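Local coordinates for probable quinone reductase Qor (NADPH:quinone reductase) (Zeta-crystallin homolog protein) (Mycobacterium tuberculosis, PDB 4RVU) that binds NADPH and probably passes electrons from it to quinones, as a member of the zeta-crystallin-like quinone reductase family, at residues A[8-11]-A[17-20]; A[306-309]-A[313-316]. One frame throughout, in Å; residues are numbered along the deposited sequence.

Interaction 1: A[8-11]-A[17-20]; sequences IEVT and GVLR
Glu9 and Arg20 face each other as an antiparallel hydrogen-bonded pair. Two backbone hydrogen bonds link them: Glu9 N donates to Arg20 O at 2.8 Å, and Arg20 N to Glu9 O at 3.2 Å. Arg20 O also takes a CA-H...O contact from Ile8. Residues 17-18, shortly before the pair in the chain, are in a 3-10 turn. Here water 1 bridges the two backbones, accepting from Thr11 N and donating to Val18 O.

Leu19 meets both Ile8 and Val10, and Val10 also meets Val18. Ile8 CG2 reaches Leu19 CB at 3.7 Å. Val10 CG2 lies 3.8 Å from Leu19 CD2, the two side chains running side by side in the same direction. Val10 CG1, anti to the backbone N (chi1 177°), meets Val18 CG2 at 4.1 Å. Arg20 starts out on the same face of the sheet as Glu9, but its chain bends at chi2 (-59°), which brings NE back to Gly17 O. NE donates to that oxygen at 3.2 Å, nearly in the guanidinium plane, which ties the arginine to its own segment.

Strand 5-10 is the middle strand of a small antiparallel sheet, between strands 20-24 and 61-62. The contact closes the loop that leads from strand 5-10 to strand 20-24. Arg51 of helix 45-52 touches Val18 and Leu19. Ala312 packs on Ile8 and His316 on Leu19, both from helix 312-320.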
ATOM      1  N   ILE A   8      16.176 -22.459  25.907  1.00 19.09           N
ATOM      2  CA  ILE A   8      16.650 -22.826  24.585  1.00 19.54           C
ATOM      3  C   ILE A   8      17.493 -21.670  24.064  1.00 20.74           C
ATOM      4  O   ILE A   8      16.982 -20.585  23.751  1.00 19.90           O
ATOM      5  CB  ILE A   8      15.489 -23.131  23.622  1.00 18.94           C
ATOM      6  CG1 ILE A   8      14.636 -24.298  24.148  1.00 19.92           C
ATOM      7  CG2 ILE A   8      16.012 -23.462  22.226  1.00 19.19           C
ATOM      8  CD1 ILE A   8      15.277 -25.686  23.986  1.00 18.96           C
ATOM      9  N   GLU A   9      18.799 -21.890  23.996  1.00 30.95           N
ATOM     10  CA  GLU A   9      19.710 -20.808  23.644  1.00 30.70           C
ATOM     11  C   GLU A   9      20.311 -21.042  22.270  1.00 32.04           C
ATOM     12  O   GLU A   9      20.589 -22.182  21.886  1.00 31.93           O
ATOM     13  CB  GLU A   9      20.819 -20.714  24.688  1.00 32.37           C
ATOM     14  CG  GLU A   9      21.895 -19.687  24.381  1.00 33.83           C
ATOM     15  CD  GLU A   9      23.061 -19.801  25.333  1.00 34.79           C
ATOM     16  OE1 GLU A   9      23.754 -20.841  25.298  1.00 35.80           O
ATOM     17  OE2 GLU A   9      23.274 -18.859  26.121  1.00 36.11           O
ATOM     18  N   VAL A  10      20.497 -19.955  21.530  1.00 28.96           N
ATOM     19  CA  VAL A  10      21.172 -19.991  20.241  1.00 29.92           C
ATOM     20  C   VAL A  10      22.536 -19.318  20.403  1.00 31.11           C
ATOM     21  O   VAL A  10      22.615 -18.142  20.756  1.00 29.63           O
ATOM     22  CB  VAL A  10      20.327 -19.288  19.168  1.00 31.06           C
ATOM     23  CG1 VAL A  10      21.057 -19.246  17.834  1.00 31.16           C
ATOM     24  CG2 VAL A  10      18.993 -20.005  19.019  1.00 30.41           C
ATOM     25  N   THR A  11      23.598 -20.091  20.187  1.00 37.33           N
ATOM     26  CA  THR A  11      24.974 -19.619  20.319  1.00 38.22           C
ATOM     27  C   THR A  11      25.510 -19.266  18.937  1.00 38.24           C
ATOM     28  O   THR A  11      26.323 -18.350  18.771  1.00 37.96           O
ATOM     29  CB  THR A  11      25.849 -20.697  21.000  1.00 37.36           C
ATOM     30  OG1 THR A  11      25.580 -20.701  22.408  1.00 38.39           O
ATOM     31  CG2 THR A  11      27.333 -20.438  20.784  1.00 40.02           C
ATOM     32  N   GLY A  17      18.810 -27.384  14.394  1.00 31.23           N
ATOM     33  CA  GLY A  17      19.817 -28.040  15.205  1.00 30.54           C
ATOM     34  C   GLY A  17      20.514 -27.149  16.216  1.00 31.04           C
ATOM     35  O   GLY A  17      20.962 -27.632  17.253  1.00 31.19           O
ATOM     36  N   VAL A  18      20.601 -25.849  15.931  1.00 28.78           N
ATOM     37  CA  VAL A  18      21.277 -24.919  16.841  1.00 29.10           C
ATOM     38  C   VAL A  18      20.456 -24.593  18.096  1.00 29.24           C
ATOM     39  O   VAL A  18      20.956 -23.957  19.031  1.00 29.78           O
ATOM     40  CB  VAL A  18      21.692 -23.601  16.133  1.00 28.22           C
ATOM     41  CG1 VAL A  18      22.457 -23.889  14.856  1.00 29.46           C
ATOM     42  CG2 VAL A  18      20.477 -22.736  15.835  1.00 29.09           C
ATOM     43  N   LEU A  19      19.196 -25.014  18.119  1.00 28.72           N
ATOM     44  CA  LEU A  19      18.361 -24.790  19.297  1.00 28.69           C
ATOM     45  C   LEU A  19      18.775 -25.708  20.459  1.00 30.17           C
ATOM     46  O   LEU A  19      18.280 -26.834  20.585  1.00 30.16           O
ATOM     47  CB  LEU A  19      16.882 -24.978  18.948  1.00 28.08           C
ATOM     48  CG  LEU A  19      16.336 -24.026  17.882  1.00 28.10           C
ATOM     49  CD1 LEU A  19      14.989 -24.497  17.347  1.00 28.57           C
ATOM     50  CD2 LEU A  19      16.234 -22.616  18.442  1.00 27.44           C
ATOM     51  N   ARG A  20      19.678 -25.223  21.311  1.00 31.99           N
ATOM     52  CA  ARG A  20      20.206 -26.036  22.407  1.00 32.57           C
ATOM     53  C   ARG A  20      19.451 -25.820  23.710  1.00 32.98           C
ATOM     54  O   ARG A  20      19.243 -24.683  24.137  1.00 31.46           O
ATOM     55  CB  ARG A  20      21.694 -25.755  22.620  1.00 33.48           C
ATOM     56  CG  ARG A  20      22.543 -25.980  21.375  1.00 33.45           C
ATOM     57  CD  ARG A  20      22.419 -27.422  20.902  1.00 34.76           C
ATOM     58  NE  ARG A  20      23.116 -27.640  19.637  1.00 35.64           N
ATOM     59  CZ  ARG A  20      24.411 -27.924  19.539  1.00 36.29           C
ATOM     60  NH1 ARG A  20      25.155 -28.020  20.636  1.00 36.80           N
ATOM     61  NH2 ARG A  20      24.965 -28.108  18.346  1.00 34.90           N
TER
HETATM   62  O   HOH W   1      23.382 -22.803  19.449  1.00 35.12           O

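Interaction 2: A[306-309]-A[313-316]; sequences RYPL and LRAH
Ala315 sets its methyl group over one face of the Tyr307 ring. The CB atom is 3.8 Å from the ring centroid and only 7° off the ring normal, a well-centred CH-pi contact. Arg314 comes to the same ring obliquely. Its CZ lies 3.6 Å from Tyr307 CD2, with the ring and guanidinium planes 52° apart, so the two groups are not stacked. Tyr307 CD2 instead sits over the centre of one guanidinium face. Pro308 adds its CD at 3.6 Å from Arg314 NH1.

With CG anti to the backbone N (chi1 179°), the Arg314 chain runs out past Tyr307 CE2 and CD2. A bend at chi3 then sets the guanidinium near the strand. Water 2 accepts from Arg314 NH2 and donates to Arg306 O, 2.9 Å from each of these two atoms. A salt bridge from NH1 to Asp311 holds the group further. The Tyr307 hydroxyl is hydrogen-bonded to Asp318, one turn beyond Arg314 on the helix, which fixes the far end of the ring.

The contact joins strand 303-308 to helix 312-320 within a beta-alpha-beta unit. Strand 327-331 completes the unit, pairing in parallel with strand 303-308 and touching Tyr307 through Val328 and Leu330.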
ATOM      1  N   ARG A 306       1.607 -29.743  20.475  1.00 20.37           N
ATOM      2  CA  ARG A 306       2.305 -29.524  21.738  1.00 20.43           C
ATOM      3  C   ARG A 306       3.638 -30.256  21.727  1.00 20.03           C
ATOM      4  O   ARG A 306       3.723 -31.392  21.256  1.00 20.62           O
ATOM      5  CB  ARG A 306       1.481 -30.078  22.899  1.00 21.46           C
ATOM      6  CG  ARG A 306       0.125 -29.459  23.074  1.00 21.68           C
ATOM      7  CD  ARG A 306      -0.639 -30.178  24.171  1.00 22.18           C
ATOM      8  NE  ARG A 306      -1.921 -29.543  24.451  1.00 23.53           N
ATOM      9  CZ  ARG A 306      -3.040 -29.797  23.777  1.00 25.59           C
ATOM     10  NH1 ARG A 306      -3.031 -30.670  22.774  1.00 26.07           N
ATOM     11  NH2 ARG A 306      -4.171 -29.176  24.100  1.00 26.18           N
ATOM     12  N   TYR A 307       4.664 -29.606  22.258  1.00 16.84           N
ATOM     13  CA  TYR A 307       5.999 -30.174  22.348  1.00 16.86           C
ATOM     14  C   TYR A 307       6.601 -29.827  23.699  1.00 17.00           C
ATOM     15  O   TYR A 307       6.347 -28.745  24.246  1.00 16.91           O
ATOM     16  CB  TYR A 307       6.917 -29.574  21.274  1.00 16.87           C
ATOM     17  CG  TYR A 307       6.467 -29.750  19.847  1.00 16.72           C
ATOM     18  CD1 TYR A 307       5.473 -28.939  19.304  1.00 16.67           C
ATOM     19  CD2 TYR A 307       7.066 -30.701  19.022  1.00 16.71           C
ATOM     20  CE1 TYR A 307       5.068 -29.093  17.981  1.00 17.52           C
ATOM     21  CE2 TYR A 307       6.666 -30.861  17.702  1.00 16.65           C
ATOM     22  CZ  TYR A 307       5.672 -30.051  17.191  1.00 16.75           C
ATOM     23  OH  TYR A 307       5.279 -30.205  15.883  1.00 16.55           O
ATOM     24  N   PRO A 308       7.428 -30.732  24.242  1.00 16.97           N
ATOM     25  CA  PRO A 308       8.218 -30.345  25.413  1.00 17.02           C
ATOM     26  C   PRO A 308       9.140 -29.183  25.034  1.00 16.97           C
ATOM     27  O   PRO A 308       9.569 -29.100  23.867  1.00 16.90           O
ATOM     28  CB  PRO A 308       9.038 -31.608  25.718  1.00 17.08           C
ATOM     29  CG  PRO A 308       8.287 -32.752  25.032  1.00 17.08           C
ATOM     30  CD  PRO A 308       7.706 -32.111  23.798  1.00 17.00           C
ATOM     31  N   LEU A 309       9.421 -28.298  25.988  1.00 17.30           N
ATOM     32  CA  LEU A 309      10.311 -27.166  25.754  1.00 17.69           C
ATOM     33  C   LEU A 309      11.637 -27.641  25.194  1.00 17.82           C
ATOM     34  O   LEU A 309      12.191 -27.023  24.287  1.00 17.06           O
ATOM     35  CB  LEU A 309      10.535 -26.375  27.049  1.00 17.17           C
ATOM     36  CG  LEU A 309      11.659 -25.332  27.083  1.00 17.14           C
ATOM     37  CD1 LEU A 309      11.417 -24.239  26.057  1.00 17.72           C
ATOM     38  CD2 LEU A 309      11.751 -24.738  28.479  1.00 17.65           C
ATOM     39  N   LEU A 313      13.595 -27.880  18.933  1.00 21.53           N
ATOM     40  CA  LEU A 313      14.181 -28.309  17.660  1.00 22.09           C
ATOM     41  C   LEU A 313      13.145 -29.007  16.785  1.00 22.25           C
ATOM     42  O   LEU A 313      13.006 -28.712  15.594  1.00 22.14           O
ATOM     43  CB  LEU A 313      15.380 -29.242  17.936  1.00 22.55           C
ATOM     44  CG  LEU A 313      16.170 -29.913  16.804  1.00 24.86           C
ATOM     45  CD1 LEU A 313      17.550 -30.320  17.310  1.00 25.21           C
ATOM     46  CD2 LEU A 313      15.459 -31.139  16.260  1.00 23.65           C
ATOM     47  N   ARG A 314      12.417 -29.936  17.395  1.00 24.59           N
ATOM     48  CA  ARG A 314      11.443 -30.765  16.702  1.00 24.14           C
ATOM     49  C   ARG A 314      10.299 -29.898  16.175  1.00 25.16           C
ATOM     50  O   ARG A 314       9.821 -30.085  15.055  1.00 25.12           O
ATOM     51  CB  ARG A 314      10.944 -31.862  17.672  1.00 24.84           C
ATOM     52  CG  ARG A 314       9.891 -32.836  17.154  1.00 27.07           C
ATOM     53  CD  ARG A 314       9.650 -33.970  18.208  1.00 28.71           C
ATOM     54  NE  ARG A 314       8.252 -34.088  18.648  1.00 29.29           N
ATOM     55  CZ  ARG A 314       7.853 -34.050  19.919  1.00 29.33           C
ATOM     56  NH1 ARG A 314       8.733 -33.910  20.898  1.00 26.45           N
ATOM     57  NH2 ARG A 314       6.561 -34.157  20.218  1.00 31.79           N
ATOM     58  N   ALA A 315       9.875 -28.930  16.981  1.00 17.44           N
ATOM     59  CA  ALA A 315       8.824 -28.008  16.567  1.00 17.90           C
ATOM     60  C   ALA A 315       9.268 -27.184  15.369  1.00 17.40           C
ATOM     61  O   ALA A 315       8.500 -26.986  14.427  1.00 17.42           O
ATOM     62  CB  ALA A 315       8.429 -27.098  17.715  1.00 17.51           C
ATOM     63  N   HIS A 316      10.492 -26.679  15.405  1.00 20.00           N
ATOM     64  CA  HIS A 316      10.979 -25.881  14.278  1.00 19.83           C
ATOM     65  C   HIS A 316      11.073 -26.719  13.003  1.00 19.99           C
ATOM     66  O   HIS A 316      10.742 -26.242  11.917  1.00 20.03           O
ATOM     67  CB  HIS A 316      12.308 -25.207  14.598  1.00 20.56           C
ATOM     68  CG  HIS A 316      12.166 -23.937  15.379  1.00 20.59           C
ATOM     69  ND1 HIS A 316      12.936 -22.822  15.131  1.00 20.17           N
ATOM     70  CD2 HIS A 316      11.348 -23.611  16.408  1.00 20.58           C
ATOM     71  CE1 HIS A 316      12.603 -21.864  15.979  1.00 20.68           C
ATOM     72  NE2 HIS A 316      11.646 -22.318  16.766  1.00 20.59           N
TER
HETATM   73  O   HOH W   2       4.786 -33.739  22.503  1.00 31.59           O

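In the fold
The centres of interactions 1 and 2 are about 12 Å apart, and each has a buried side and a side near the surface. Interaction 1 is a strand-to-turn contact held by paired backbone bonds, with an apolar side facing inward. Interaction 2 is strand-to-helix packing, where a buried ring and methyl group are bordered by an exposed arginine and a water. Helix 312-320 supplies one side of interaction 2 and packs against interaction 1. Leu19 CD1 of interaction 1 packs 3.5 Å from His316 ND1, and Ile8 CD1 touches Leu309 O at 3.4 Å. The small N-terminal sheet is thus packed directly against the C-terminal beta-alpha-beta unit.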